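Local structure of aspartate semialdehyde dehydrogenase (Francisella tularensis subsp. tularensis, 4WOJ) at residues S21-R26 with I74-Q79; G14-V19 with S42-G47. The protein probably catalyses the NADPH-dependent reductive dephosphorylation of L-aspartyl-4-phosphate to L-aspartate semialdehyde, a step on the way to lysine, methionine and threonine. All coordinates share one frame; numbering follows the deposited sequence.

Contact 1 of 2, residues S21-R26 with I74-Q79; sequences SVLMSR and ILLSCQ
Leu23, on the helix, and Leu76, on the strand, meet end to end through their CD2 methyls, CD2 of Leu23 lying 3.6 Å from CD2 of Leu76. The same Leu23 methyl also faces the sulfur of Cys78, with CD2 to SG at 4.2 Å. Two torsions put it there: chi1 of 177° sets CG of Leu23 opposite the backbone N, so that the branched end projects from the helix onto the sheet, and chi2 of 68° then sets CD2 in place. Leu76, with a comparable chi1 of -160°, extends to meet it. The backbones stay well apart, the nearest CA atoms, those of Leu23 and Cys78, being 9.1 Å from each other. Two leucines are long enough to bridge helix and strand nearby, while the shorter cysteine lies opposite Leu23. After the strand the chain bends in an ST turn, Ser77 OG accepting from Gln79 N at 3.0 Å. Phe12 and Ile101, from the strands flanking 74-77, also touch Leu76, and Arg362 of helix 354-369 touches Leu23. With no hydrogen bond between the segments, helix and sheet are joined here by apolar contact alone, which probably gains from keeping water off the two buried leucines.

Contact 2 of 2, residues G14-V19 with S42-G47; sequences GWRGMV and STSQVG
Arg16 reaches across to Ser42 and donates a hydrogen bond from NH2 to OG, 2.7 Å long but bent, with an N-H...O angle of 134°. The hydroxyl sits at the guanidinium edge, only 11° out of its plane, while OG of Ser44 lies farther off, 4.1 Å from Arg16 NH2. A long, flexible arginine suits this exposed place: its chain bends at chi3 (-85°), and the CH2 corner of the Trp15 ring lies 3.3 Å above the guanidinium plane, offset toward the rim. Ser42, small and buried at the end of strand 36-42, presents its hydroxyl to the arginine and also approaches the indole, OG being 4.4 Å from Trp15 CZ2. Behind this first shell, Trp15 is fixed by a hydrogen bond from NE1 to the carbonyl O of Phe41 and by an edge-to-face contact with Phe40. A type I turn runs from Gly14 to Gly17, the N-cap of helix 18-30. Gly14 has a positive phi at which a side chain would collide with the preceding carbonyl O, so glycine suits it. Such a glycine-containing turn between the first strand and first helix, close to the end of the second strand, is characteristic of the Rossmann-type NAD(P)-binding domain.

Overall arrangement
Both contacts belong to the NAD-binding domain and share helix 18-30, their centres lying about 10 Å apart. Along the chain their segments alternate: 14-19, 21-26, 42-47, then 74-79. In the parallel sheet strands 36-42 and 74-77 lie on either side of strand 8-13, so the turn before the helix meets the end of strand 36-42, and the helix itself meets strand 74-77. The two sites also touch directly, Cys78 SG lying 3.8 Å from Val19 CG1. Together they frame the first strand-turn-helix unit of the Rossmann-type domain, whose glycine-containing turn lies beside the dinucleotide in relatives and probably does so here, although no cofactor is bound.

Contact 1 of 2, residues S21-R26 with I74-Q79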
loop_
_atom_site.group_PDB
_atom_site.type_symbol
_atom_site.label_atom_id
_atom_site.label_comp_id
_atom_site.label_asym_id
_atom_site.label_seq_id
_atom_site.Cartn_x
_atom_site.Cartn_y
_atom_site.Cartn_z
ATOM N N SER B 21 16.398 3.446 21.037
ATOM C CA SER B 21 17.675 3.927 20.486
ATOM C C SER B 21 17.478 5.218 19.730
ATOM O O SER B 21 18.326 6.110 19.730
ATOM C CB SER B 21 18.290 2.916 19.527
ATOM O OG SER B 21 17.893 1.623 19.871
ATOM N N VAL B 22 16.345 5.314 19.048
ATOM C CA VAL B 22 16.088 6.488 18.252
ATOM C C VAL B 22 15.885 7.676 19.200
ATOM O O VAL B 22 16.338 8.785 18.927
ATOM C CB VAL B 22 14.937 6.231 17.295
ATOM C CG1 VAL B 22 14.500 7.531 16.625
ATOM C CG2 VAL B 22 15.389 5.201 16.251
ATOM N N LEU B 23 15.307 7.404 20.361
ATOM C CA LEU B 23 15.120 8.426 21.379
ATOM C C LEU B 23 16.445 8.883 21.961
ATOM O O LEU B 23 16.719 10.075 22.009
ATOM C CB LEU B 23 14.218 7.894 22.486
ATOM C CG LEU B 23 14.002 8.849 23.636
ATOM C CD1 LEU B 23 13.199 10.027 23.171
ATOM C CD2 LEU B 23 13.335 8.150 24.818
ATOM N N MET B 24 17.271 7.928 22.386
ATOM C CA MET B 24 18.622 8.225 22.857
ATOM C C MET B 24 19.329 9.060 21.843
ATOM O O MET B 24 19.858 10.117 22.151
ATOM C CB MET B 24 19.444 6.958 23.044
ATOM C CG MET B 24 18.992 6.051 24.167
ATOM S SD MET B 24 18.788 6.951 25.688
ATOM C CE MET B 24 16.992 6.960 25.792
ATOM N N SER B 25 19.353 8.598 20.608
ATOM C CA SER B 25 20.071 9.362 19.596
ATOM C C SER B 25 19.557 10.771 19.462
ATOM O O SER B 25 20.300 11.691 19.177
ATOM C CB SER B 25 19.976 8.700 18.251
ATOM O OG SER B 25 20.193 9.686 17.237
ATOM N N ARG B 26 18.251 10.951 19.631
ATOM C CA ARG B 26 17.651 12.258 19.396
ATOM C C ARG B 26 17.940 13.167 20.575
ATOM O O ARG B 26 18.114 14.394 20.424
ATOM C CB ARG B 26 16.145 12.128 19.128
ATOM C CG ARG B 26 15.857 11.698 17.695
ATOM C CD ARG B 26 16.168 12.817 16.705
ATOM N NE ARG B 26 15.371 14.019 16.987
ATOM C CZ ARG B 26 15.736 15.266 16.692
ATOM N NH1 ARG B 26 16.900 15.507 16.092
ATOM N NH2 ARG B 26 14.928 16.278 16.980
ATOM N N ILE B 74 10.531 11.552 37.071
ATOM C CA ILE B 74 9.951 11.308 35.776
ATOM C C ILE B 74 10.490 9.989 35.251
ATOM O O ILE B 74 11.696 9.745 35.270
ATOM C CB ILE B 74 10.331 12.411 34.758
ATOM C CG1 ILE B 74 9.857 13.791 35.231
ATOM C CG2 ILE B 74 9.736 12.099 33.377
ATOM C CD1 ILE B 74 10.145 14.909 34.236
ATOM N N LEU B 75 9.591 9.156 34.740
ATOM C CA LEU B 75 9.978 7.914 34.086
ATOM C C LEU B 75 9.479 7.936 32.653
ATOM O O LEU B 75 8.395 8.443 32.371
ATOM C CB LEU B 75 9.387 6.716 34.817
ATOM C CG LEU B 75 9.855 6.551 36.271
ATOM C CD1 LEU B 75 8.974 5.540 36.967
ATOM C CD2 LEU B 75 11.325 6.124 36.321
ATOM N N LEU B 76 10.293 7.401 31.749
ATOM C CA LEU B 76 9.971 7.411 30.335
ATOM C C LEU B 76 10.142 6.011 29.735
ATOM O O LEU B 76 11.274 5.501 29.598
ATOM C CB LEU B 76 10.852 8.426 29.617
ATOM C CG LEU B 76 10.330 8.884 28.261
ATOM C CD1 LEU B 76 10.960 10.229 27.931
ATOM C CD2 LEU B 76 10.620 7.851 27.181
ATOM N N SER B 77 9.014 5.405 29.357
ATOM C CA SER B 77 9.016 3.993 28.930
ATOM C C SER B 77 8.775 3.834 27.436
ATOM O O SER B 77 7.818 4.362 26.908
ATOM C CB SER B 77 7.968 3.181 29.699
ATOM O OG SER B 77 8.045 1.815 29.322
ATOM N N CYS B 78 9.677 3.113 26.784
ATOM C CA CYS B 78 9.456 2.573 25.462
ATOM C C CYS B 78 9.340 1.053 25.577
ATOM O O CYS B 78 9.536 0.321 24.601
ATOM C CB CYS B 78 10.628 2.913 24.547
ATOM S SG CYS B 78 10.950 4.669 24.406
ATOM N N GLN B 79 9.007 0.581 26.769
ATOM C CA GLN B 79 9.115 -0.838 27.056
ATOM C C GLN B 79 8.016 -1.628 26.377
ATOM O O GLN B 79 8.280 -2.648 25.747
ATOM C CB GLN B 79 9.102 -1.094 28.567
ATOM C CG GLN B 79 9.526 -2.507 28.967
ATOM C CD GLN B 79 10.855 -2.898 28.384
ATOM O OE1 GLN B 79 11.862 -2.254 28.642
ATOM N NE2 GLN B 79 10.870 -3.951 27.590
#

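Contact 2 of 2, residues G14-V19 with S42-G47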
loop_
_atom_site.group_PDB
_atom_site.type_symbol
_atom_site.label_atom_id
_atom_site.label_comp_id
_atom_site.label_asym_id
_atom_site.label_seq_id
_atom_site.Cartn_x
_atom_site.Cartn_y
_atom_site.Cartn_z
ATOM N N GLY B 14 13.040 0.958 28.321
ATOM C CA GLY B 14 12.780 0.722 26.888
ATOM C C GLY B 14 13.916 1.089 25.943
ATOM O O GLY B 14 13.804 0.893 24.726
ATOM N N TRP B 15 15.022 1.590 26.501
ATOM C CA TRP B 15 16.056 2.273 25.695
ATOM C C TRP B 15 16.871 1.367 24.768
ATOM O O TRP B 15 17.535 1.856 23.866
ATOM C CB TRP B 15 17.004 3.065 26.598
ATOM C CG TRP B 15 17.561 2.287 27.710
ATOM C CD1 TRP B 15 17.057 2.190 28.975
ATOM C CD2 TRP B 15 18.714 1.471 27.671
ATOM N NE1 TRP B 15 17.830 1.362 29.736
ATOM C CE2 TRP B 15 18.864 0.905 28.958
ATOM C CE3 TRP B 15 19.651 1.158 26.672
ATOM C CZ2 TRP B 15 19.911 0.057 29.270
ATOM C CZ3 TRP B 15 20.681 0.313 26.978
ATOM C CH2 TRP B 15 20.810 -0.229 28.275
ATOM N N ARG B 16 16.804 0.058 24.988
ATOM C CA ARG B 16 17.588 -0.892 24.216
ATOM C C ARG B 16 16.978 -1.198 22.847
ATOM O O ARG B 16 17.693 -1.547 21.900
ATOM C CB ARG B 16 17.729 -2.190 24.997
ATOM C CG ARG B 16 19.174 -2.679 25.094
ATOM C CD ARG B 16 19.236 -4.044 25.761
ATOM N NE ARG B 16 19.269 -3.989 27.230
ATOM C CZ ARG B 16 20.365 -3.728 27.946
ATOM N NH1 ARG B 16 21.515 -3.454 27.322
ATOM N NH2 ARG B 16 20.314 -3.727 29.284
ATOM N N GLY B 17 15.652 -1.083 22.750
ATOM C CA GLY B 17 14.939 -1.357 21.508
ATOM C C GLY B 17 15.019 -0.226 20.493
ATOM O O GLY B 17 15.816 0.706 20.627
ATOM N N MET B 18 14.168 -0.290 19.478
ATOM C CA MET B 18 14.324 0.608 18.325
ATOM C C MET B 18 13.866 2.010 18.630
ATOM O O MET B 18 14.578 2.954 18.350
ATOM C CB MET B 18 13.578 0.076 17.109
ATOM C CG MET B 18 14.148 -1.216 16.604
ATOM S SD MET B 18 13.225 -1.821 15.197
ATOM C CE MET B 18 14.495 -1.524 13.974
ATOM N N VAL B 19 12.666 2.142 19.183
ATOM C CA VAL B 19 12.124 3.456 19.520
ATOM C C VAL B 19 13.121 4.077 20.489
ATOM O O VAL B 19 13.520 5.242 20.348
ATOM C CB VAL B 19 10.738 3.353 20.193
ATOM C CG1 VAL B 19 10.252 4.730 20.660
ATOM C CG2 VAL B 19 9.717 2.749 19.236
ATOM N N SER B 42 16.692 -1.430 33.542
ATOM C CA SER B 42 16.964 -2.605 32.753
ATOM C C SER B 42 16.289 -3.799 33.363
ATOM O O SER B 42 15.833 -3.773 34.510
ATOM C CB SER B 42 18.474 -2.840 32.647
ATOM O OG SER B 42 18.777 -3.532 31.457
ATOM N N THR B 43 16.185 -4.832 32.550
ATOM C CA THR B 43 15.679 -6.106 33.024
ATOM C C THR B 43 16.683 -7.213 32.823
ATOM O O THR B 43 16.309 -8.366 32.791
ATOM C CB THR B 43 14.368 -6.499 32.306
ATOM O OG1 THR B 43 13.475 -5.374 32.300
ATOM C CG2 THR B 43 13.706 -7.693 33.000
ATOM N N SER B 44 17.956 -6.903 32.674
ATOM C CA SER B 44 18.911 -8.006 32.650
ATOM C C SER B 44 20.192 -7.693 33.366
ATOM O O SER B 44 20.450 -8.234 34.437
ATOM C CB SER B 44 19.188 -8.514 31.224
ATOM O OG SER B 44 19.989 -7.635 30.454
ATOM N N GLN B 45 21.005 -6.833 32.780
ATOM C CA GLN B 45 22.350 -6.626 33.280
ATOM C C GLN B 45 22.352 -5.594 34.379
ATOM O O GLN B 45 23.072 -4.591 34.299
ATOM C CB GLN B 45 23.266 -6.156 32.141
ATOM C CG GLN B 45 23.772 -7.277 31.245
ATOM C CD GLN B 45 24.790 -8.176 31.949
ATOM O OE1 GLN B 45 25.072 -8.005 33.136
ATOM N NE2 GLN B 45 25.344 -9.135 31.217
ATOM N N VAL B 46 21.545 -5.822 35.405
ATOM C CA VAL B 46 21.431 -4.835 36.446
ATOM C C VAL B 46 22.728 -4.802 37.229
ATOM O O VAL B 46 23.367 -5.820 37.419
ATOM C CB VAL B 46 20.246 -5.081 37.390
ATOM C CG1 VAL B 46 19.924 -3.797 38.131
ATOM C CG2 VAL B 46 19.044 -5.560 36.602
ATOM N N GLY B 47 23.114 -3.613 37.662
ATOM C CA GLY B 47 24.353 -3.422 38.417
ATOM C C GLY B 47 25.561 -3.310 37.491
ATOM O O GLY B 47 26.675 -3.014 37.936
#